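Local coordinates for L-asparaginase I (Vibrio cholerae, PDB 2OCD), which probably catalyses the hydrolysis of L-asparagine to L-aspartate and ammonium, and assembles as a homotetramer, at residues B[44-49]-B[134-139]; B[106-111]-B[201-206]; B[141-146]-B[193-198]. All coordinates share one frame; numbering follows the deposited sequence.

How the contacts relate
Contact 1 is buried, whereas contacts 2 and 3 lie at the surface of the same α/β region. Contacts 1 and 3 share an element: helix 127-141 is packed along its side in the first, and the loop leaving its end is held in the third. Contact 2 joins the loop before strand 112-115 to residues 201-206, and contact 3 is nested within the chain between them. P111 of contact 2 touches both A139 and P143, so the three form a continuous run. The chemistry follows the setting: apolar side chains and one water in contact 1, strand bonds and a salt bridge in contact 2, a single direct backbone bond and a bridging water in contact 3.

Contact 1 of 3, residues B[44-49]-B[134-139]; sequences PEMPLF and NALHVA
L136 faces the 44-49 segment from its helix and meets three of its side chains in turn, M46, P47 and F49. Its CB lies 3.5 Å from CE of M46, which is selenomethionine in this crystal, and more loosely 4.4 Å from CG of P47. Further out, the L136 branch ending in CD1 carries the contact: CD1 is 3.9 Å from CE of M46 and 4.2 Å from CD1 of the F49 ring, which it approaches obliquely. CG of L136 stands anti to its carbonyl carbon (chi1 -80°), which places CD1 between M46 CE and the F49 ring. The M46 and F49 side chains both run across that of L136 at about a right angle. M46 reaches the helix by bending at both chi2 and chi3, a flexibility that lets its terminal methyl settle against the base of the leucine.

These residues join the start of strand 48-58, at one margin of the mixed sheet, to helix 127-141, which packs on the sheet: L136 and P47 both rest on I6 of the adjacent strand 5-12, while A135 and A139 lie on I113 of strand 112-115. Branched, apolar leucine suits this buried interface between helix and sheet margin, and the small alanines let the helix come close to its sheet.

Beyond M46 the contact turns polar. Water 1 donates to E45 O over 2.5 Å and sits at the edge of the H137 ring, in its plane, 2.7 Å from ND1. The imidazole extends outward from the helix with its CG anti to the backbone N (chi1 177°), where ND1 can share this water. R125 of a second subunit packs on H137, and the E45 carboxylate pairs instead with R43 in a salt bridge.

Contact 2 of 3, residues B[106-111]-B[201-206]; sequences ENLGKP and GEFKVN
A short antiparallel ribbon, strand 105-106 against strand 204-205, brings E106 and K204 together as a hydrogen-bonded pair. E106 N gives to K204 O at 3.0 Å, and K204 N returns the bond to E106 O, also at 3.0 Å. That E106 oxygen further receives a CA-H...O contact from F203 CA, 3.4 Å away. The two side chains run side by side on one face of the ribbon, where opposite charges suit each other: K204 NZ and E106 OE2 form a salt bridge at 3.2 Å, its hydrogen bond a weak one. Bends at chi2 and chi3 (chi3 -67°) bring the ammonium there and also to N206 OD1, which holds it more closely, at 2.7 Å and in the carbonyl plane.

N107 extends the pairing through its side chain. Its ND2 bonds to E202 O at 3.2 Å, nearly straight (164°), but from above the carbonyl plane. G201, having no side chain, allows the amide to lie close, with ND2 3.3 Å from G201 C.

Apolar L108 suits the F203 ring alongside it, CD1 lying 3.6 Å from CE1. F203 also stacks on Y79, just beyond helix 65-78, while V205 packs on A72 and A76 of that helix and P111 leads into strand 112-115.

Contact 3 of 3, residues B[141-146]-B[193-198]; sequences NYPINE and VKVDEK
The loop that leads from helix 127-141 into strand 147-151 sets P143 against V195 and D196. V195 CG1, anti to its own backbone N (chi1 -178°), lies 3.5 Å from P143 CD and equally close to P143 O, the proline ring and valine crossing at a slant. The apolar proline gives the branched valine a rigid surface, and its carbonyl oxygen accepts the N-H of D196 at 2.9 Å. D196 takes backbone angles in the left-handed region (70°/47°), turning the chain just after V195.

Residues 141-146 belong to the closing half of a beta-alpha-beta crossover, in which strand 112-115 and strand 147-151 run parallel and helix 127-141 connects them. Before the second strand, N145 is the centre of an inverse gamma turn closed by a weak bond from E146 N to I144 O.

Water 2 fills in where the two backbones do not bond directly: it accepts from N145 N at 3.1 Å and from E197 N at 2.9 Å, and donates to K194 O. I144 brings CD1 to 4.0 Å from K194 O; branched, apolar and buried in this otherwise more exposed contact, it also meets V195 CG2 at 4.4 Å. V195 also touches L189 of strand 187-189.

Contact 1 of 3, residues B[44-49]-B[134-139]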
# COMPACT_ATOMS: atom_id res chain seq x y z
N PRO B 44 4.63 15.88 -32.48
CA PRO B 44 5.64 15.07 -33.17
C PRO B 44 5.95 13.76 -32.46
O PRO B 44 6.21 12.76 -33.10
CB PRO B 44 6.87 15.99 -33.18
CG PRO B 44 6.28 17.35 -33.21
CD PRO B 44 5.11 17.27 -32.28
N GLU B 45 5.92 13.78 -31.15
CA GLU B 45 6.34 12.62 -30.40
C GLU B 45 5.16 11.69 -30.14
O GLU B 45 5.32 10.70 -29.47
CB GLU B 45 7.04 13.04 -29.11
CG GLU B 45 6.33 14.17 -28.33
CD GLU B 45 6.75 15.61 -28.75
OE1 GLU B 45 7.91 16.00 -28.58
OE2 GLU B 45 5.90 16.38 -29.24
N MSE B 46 3.99 12.02 -30.65
CA MSE B 46 2.85 11.12 -30.64
C MSE B 46 2.84 10.43 -31.99
O MSE B 46 3.38 10.98 -32.94
CB MSE B 46 1.53 11.86 -30.41
CG MSE B 46 1.29 12.27 -28.94
SE MSE B 46 1.04 10.74 -27.65
CE MSE B 46 -0.73 10.04 -28.17
N PRO B 47 2.25 9.22 -32.09
CA PRO B 47 2.08 8.60 -33.39
C PRO B 47 0.86 9.18 -34.10
O PRO B 47 -0.08 9.67 -33.45
CB PRO B 47 1.81 7.14 -33.04
CG PRO B 47 1.08 7.24 -31.75
CD PRO B 47 1.68 8.40 -31.00
N LEU B 48 0.88 9.14 -35.43
CA LEU B 48 -0.35 9.36 -36.20
C LEU B 48 -1.43 8.37 -35.71
O LEU B 48 -1.11 7.32 -35.16
CB LEU B 48 -0.08 9.14 -37.70
CG LEU B 48 0.82 10.15 -38.45
CD1 LEU B 48 0.93 9.74 -39.91
CD2 LEU B 48 0.27 11.54 -38.34
N PHE B 49 -2.69 8.71 -35.92
CA PHE B 49 -3.77 7.81 -35.58
C PHE B 49 -4.99 8.06 -36.49
O PHE B 49 -5.31 9.19 -36.83
CB PHE B 49 -4.15 7.95 -34.10
CG PHE B 49 -4.77 9.27 -33.74
CD1 PHE B 49 -4.01 10.27 -33.16
CD2 PHE B 49 -6.12 9.50 -33.97
CE1 PHE B 49 -4.58 11.52 -32.82
CE2 PHE B 49 -6.72 10.73 -33.65
CZ PHE B 49 -5.95 11.75 -33.08
N ASN B 134 -1.70 7.55 -23.20
CA ASN B 134 -0.62 6.59 -22.97
C ASN B 134 -0.76 5.27 -23.73
O ASN B 134 0.25 4.61 -24.02
CB ASN B 134 -0.47 6.31 -21.48
CG ASN B 134 0.13 7.47 -20.69
OD1 ASN B 134 0.64 8.43 -21.26
ND2 ASN B 134 0.05 7.37 -19.34
N ALA B 135 -2.01 4.84 -24.00
CA ALA B 135 -2.25 3.64 -24.79
C ALA B 135 -1.62 3.88 -26.12
O ALA B 135 -0.89 3.02 -26.64
CB ALA B 135 -3.74 3.35 -24.98
N LEU B 136 -1.90 5.06 -26.67
CA LEU B 136 -1.28 5.43 -27.92
C LEU B 136 0.24 5.48 -27.80
O LEU B 136 0.94 4.88 -28.61
CB LEU B 136 -1.86 6.75 -28.46
CG LEU B 136 -3.22 6.63 -29.18
CD1 LEU B 136 -3.74 8.02 -29.67
CD2 LEU B 136 -3.20 5.63 -30.35
N HIS B 137 0.77 6.17 -26.79
CA HIS B 137 2.20 6.27 -26.64
C HIS B 137 2.86 4.89 -26.45
O HIS B 137 3.93 4.62 -27.02
CB HIS B 137 2.54 7.21 -25.46
CG HIS B 137 4.01 7.32 -25.16
ND1 HIS B 137 4.93 7.78 -26.08
CD2 HIS B 137 4.71 7.07 -24.02
CE1 HIS B 137 6.13 7.80 -25.52
NE2 HIS B 137 6.02 7.39 -24.27
N VAL B 138 2.21 4.01 -25.69
CA VAL B 138 2.75 2.68 -25.34
C VAL B 138 2.73 1.73 -26.54
O VAL B 138 3.70 1.01 -26.79
CB VAL B 138 1.97 2.09 -24.13
CG1 VAL B 138 2.20 0.65 -23.98
CG2 VAL B 138 2.40 2.79 -22.87
N ALA B 139 1.64 1.74 -27.29
CA ALA B 139 1.56 1.09 -28.60
C ALA B 139 2.69 1.43 -29.56
O ALA B 139 3.16 0.58 -30.26
CB ALA B 139 0.23 1.48 -29.27
O HOH W 1 4.72 8.41 -28.66

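Contact 2 of 3, residues B[106-111]-B[201-206]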
# COMPACT_ATOMS: atom_id res chain seq x y z
N GLU B 106 -3.75 -15.28 -33.52
CA GLU B 106 -2.73 -16.28 -33.56
C GLU B 106 -1.51 -15.67 -34.27
O GLU B 106 -1.61 -15.13 -35.36
CB GLU B 106 -3.32 -17.49 -34.28
CG GLU B 106 -2.37 -18.34 -35.04
CD GLU B 106 -2.86 -19.79 -35.07
OE1 GLU B 106 -2.83 -20.42 -33.97
OE2 GLU B 106 -3.28 -20.28 -36.15
N ASN B 107 -0.36 -15.72 -33.59
CA ASN B 107 0.88 -15.11 -34.07
C ASN B 107 0.76 -13.62 -34.26
O ASN B 107 1.21 -13.07 -35.25
CB ASN B 107 1.38 -15.78 -35.36
CG ASN B 107 1.52 -17.29 -35.23
OD1 ASN B 107 1.85 -17.82 -34.15
ND2 ASN B 107 1.23 -17.99 -36.31
N LEU B 108 0.14 -12.97 -33.29
CA LEU B 108 0.05 -11.50 -33.26
C LEU B 108 1.47 -10.92 -33.18
O LEU B 108 2.24 -11.26 -32.27
CB LEU B 108 -0.75 -11.07 -32.04
CG LEU B 108 -1.18 -9.64 -31.93
CD1 LEU B 108 -2.22 -9.40 -33.03
CD2 LEU B 108 -1.68 -9.37 -30.48
N GLY B 109 1.81 -10.09 -34.18
CA GLY B 109 3.10 -9.37 -34.24
C GLY B 109 2.94 -7.85 -34.12
O GLY B 109 3.79 -7.11 -34.60
N LYS B 110 1.86 -7.40 -33.46
CA LYS B 110 1.52 -5.99 -33.33
C LYS B 110 0.71 -5.75 -32.05
O LYS B 110 -0.11 -6.58 -31.67
CB LYS B 110 0.74 -5.48 -34.59
CG LYS B 110 1.60 -5.38 -35.93
CD LYS B 110 0.85 -4.75 -37.10
CE LYS B 110 1.53 -4.99 -38.41
NZ LYS B 110 1.52 -3.80 -39.31
N PRO B 111 0.97 -4.64 -31.34
CA PRO B 111 0.25 -4.38 -30.08
C PRO B 111 -1.21 -4.17 -30.29
O PRO B 111 -1.56 -3.48 -31.24
CB PRO B 111 0.84 -3.07 -29.57
CG PRO B 111 2.11 -2.95 -30.25
CD PRO B 111 1.93 -3.58 -31.62
N GLY B 201 5.07 -17.39 -37.05
CA GLY B 201 4.12 -17.82 -38.07
C GLY B 201 3.33 -16.63 -38.52
O GLY B 201 3.40 -15.58 -37.91
N GLU B 202 2.57 -16.78 -39.59
CA GLU B 202 1.82 -15.63 -40.11
C GLU B 202 0.64 -15.29 -39.21
O GLU B 202 0.01 -16.19 -38.65
CB GLU B 202 1.38 -15.90 -41.55
CG GLU B 202 2.40 -15.41 -42.57
CD GLU B 202 2.24 -16.05 -43.94
OE1 GLU B 202 3.23 -16.02 -44.73
OE2 GLU B 202 1.14 -16.59 -44.22
N PHE B 203 0.35 -14.00 -39.07
CA PHE B 203 -0.79 -13.58 -38.27
C PHE B 203 -2.05 -14.11 -38.89
O PHE B 203 -2.22 -14.05 -40.10
CB PHE B 203 -0.90 -12.06 -38.19
CG PHE B 203 -2.25 -11.55 -37.65
CD1 PHE B 203 -2.53 -11.54 -36.31
CD2 PHE B 203 -3.23 -11.07 -38.53
CE1 PHE B 203 -3.74 -11.05 -35.84
CE2 PHE B 203 -4.47 -10.59 -38.04
CZ PHE B 203 -4.71 -10.59 -36.70
N LYS B 204 -2.94 -14.61 -38.04
CA LYS B 204 -4.25 -15.04 -38.48
C LYS B 204 -5.31 -14.83 -37.38
O LYS B 204 -4.99 -14.93 -36.20
CB LYS B 204 -4.15 -16.49 -38.84
CG LYS B 204 -5.37 -17.02 -39.53
CD LYS B 204 -5.92 -18.27 -38.82
CE LYS B 204 -4.97 -19.48 -38.91
NZ LYS B 204 -5.59 -20.71 -38.28
N VAL B 205 -6.55 -14.58 -37.77
CA VAL B 205 -7.69 -14.58 -36.87
C VAL B 205 -8.54 -15.85 -36.96
O VAL B 205 -9.07 -16.17 -38.02
CB VAL B 205 -8.62 -13.40 -37.13
CG1 VAL B 205 -9.89 -13.52 -36.23
CG2 VAL B 205 -7.86 -12.08 -36.94
N ASN B 206 -8.71 -16.52 -35.82
CA ASN B 206 -9.47 -17.78 -35.72
C ASN B 206 -10.91 -17.48 -35.24
O ASN B 206 -11.09 -16.72 -34.31
CB ASN B 206 -8.78 -18.74 -34.72
CG ASN B 206 -7.43 -19.37 -35.27
OD1 ASN B 206 -7.27 -19.73 -36.47
ND2 ASN B 206 -6.48 -19.55 -34.34

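Contact 3 of 3, residues B[141-146]-B[193-198]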
# COMPACT_ATOMS: atom_id res chain seq x y z
N ASN B 141 5.66 3.49 -28.82
CA ASN B 141 7.04 3.54 -28.30
C ASN B 141 7.45 2.34 -27.47
O ASN B 141 8.63 2.19 -27.11
CB ASN B 141 7.26 4.85 -27.55
CG ASN B 141 7.17 6.08 -28.48
OD1 ASN B 141 6.26 6.20 -29.31
ND2 ASN B 141 8.13 6.97 -28.37
N TYR B 142 6.50 1.47 -27.13
CA TYR B 142 6.77 0.31 -26.32
C TYR B 142 5.89 -0.83 -26.72
O TYR B 142 5.22 -1.37 -25.87
CB TYR B 142 6.52 0.61 -24.82
CG TYR B 142 7.33 1.74 -24.27
CD1 TYR B 142 6.93 3.06 -24.45
CD2 TYR B 142 8.51 1.51 -23.58
CE1 TYR B 142 7.69 4.12 -23.95
CE2 TYR B 142 9.26 2.58 -23.09
CZ TYR B 142 8.83 3.87 -23.28
OH TYR B 142 9.57 4.93 -22.81
N PRO B 143 5.94 -1.25 -27.99
CA PRO B 143 4.96 -2.22 -28.49
C PRO B 143 5.15 -3.58 -27.86
O PRO B 143 6.25 -4.16 -27.93
CB PRO B 143 5.23 -2.27 -30.01
CG PRO B 143 6.61 -1.80 -30.20
CD PRO B 143 6.92 -0.87 -29.04
N ILE B 144 4.09 -4.08 -27.24
CA ILE B 144 4.08 -5.44 -26.73
C ILE B 144 3.12 -6.19 -27.61
O ILE B 144 1.98 -5.81 -27.67
CB ILE B 144 3.53 -5.52 -25.30
CG1 ILE B 144 4.19 -4.46 -24.38
CG2 ILE B 144 3.65 -6.97 -24.75
CD1 ILE B 144 5.62 -4.40 -24.50
N ASN B 145 3.56 -7.29 -28.23
CA ASN B 145 2.78 -7.94 -29.29
C ASN B 145 1.80 -8.96 -28.72
O ASN B 145 1.89 -10.15 -29.04
CB ASN B 145 3.67 -8.61 -30.36
CG ASN B 145 4.62 -7.64 -31.06
OD1 ASN B 145 5.76 -8.00 -31.38
ND2 ASN B 145 4.15 -6.41 -31.32
N GLU B 146 0.90 -8.47 -27.89
CA GLU B 146 -0.13 -9.27 -27.28
C GLU B 146 -1.36 -8.39 -27.15
O GLU B 146 -1.31 -7.17 -27.39
CB GLU B 146 0.21 -9.75 -25.86
CG GLU B 146 1.66 -9.98 -25.41
CD GLU B 146 1.71 -10.63 -23.96
OE1 GLU B 146 0.64 -11.04 -23.45
OE2 GLU B 146 2.84 -10.76 -23.34
N VAL B 193 9.57 -9.46 -19.69
CA VAL B 193 8.57 -8.97 -20.62
C VAL B 193 9.34 -8.25 -21.70
O VAL B 193 10.04 -7.28 -21.38
CB VAL B 193 7.62 -7.95 -19.98
CG1 VAL B 193 6.98 -7.00 -21.02
CG2 VAL B 193 6.55 -8.68 -19.20
N LYS B 194 9.21 -8.71 -22.95
CA LYS B 194 10.00 -8.19 -24.08
C LYS B 194 9.23 -7.20 -24.97
O LYS B 194 8.08 -7.45 -25.31
CB LYS B 194 10.49 -9.36 -24.95
CG LYS B 194 11.41 -10.40 -24.26
CD LYS B 194 12.78 -9.84 -23.92
CE LYS B 194 13.56 -10.76 -22.94
NZ LYS B 194 12.97 -10.77 -21.54
N VAL B 195 9.87 -6.09 -25.35
CA VAL B 195 9.33 -5.18 -26.37
C VAL B 195 9.55 -5.76 -27.76
O VAL B 195 10.66 -6.05 -28.14
CB VAL B 195 9.97 -3.72 -26.30
CG1 VAL B 195 9.36 -2.77 -27.34
CG2 VAL B 195 9.81 -3.10 -24.90
N ASP B 196 8.47 -5.97 -28.50
CA ASP B 196 8.51 -6.35 -29.94
C ASP B 196 9.02 -7.76 -30.23
O ASP B 196 9.82 -7.97 -31.12
CB ASP B 196 9.28 -5.31 -30.78
CG ASP B 196 8.74 -5.19 -32.23
OD1 ASP B 196 8.15 -6.16 -32.77
OD2 ASP B 196 8.90 -4.11 -32.83
N GLU B 197 8.52 -8.72 -29.49
CA GLU B 197 8.87 -10.11 -29.72
C GLU B 197 8.07 -10.55 -30.94
O GLU B 197 6.83 -10.61 -30.90
CB GLU B 197 8.62 -11.01 -28.46
CG GLU B 197 8.44 -12.56 -28.74
CD GLU B 197 9.03 -13.50 -27.65
OE1 GLU B 197 9.03 -13.10 -26.46
OE2 GLU B 197 9.47 -14.63 -28.01
N LYS B 198 8.78 -10.85 -32.03
CA LYS B 198 8.16 -11.35 -33.27
C LYS B 198 7.61 -12.76 -33.06
O LYS B 198 8.20 -13.55 -32.33
CB LYS B 198 9.16 -11.31 -34.42
CG LYS B 198 9.62 -9.91 -34.74
CD LYS B 198 10.56 -9.84 -35.95
CE LYS B 198 12.00 -10.42 -35.68
NZ LYS B 198 12.25 -11.81 -36.22
O HOH W 2 6.31 -8.53 -27.63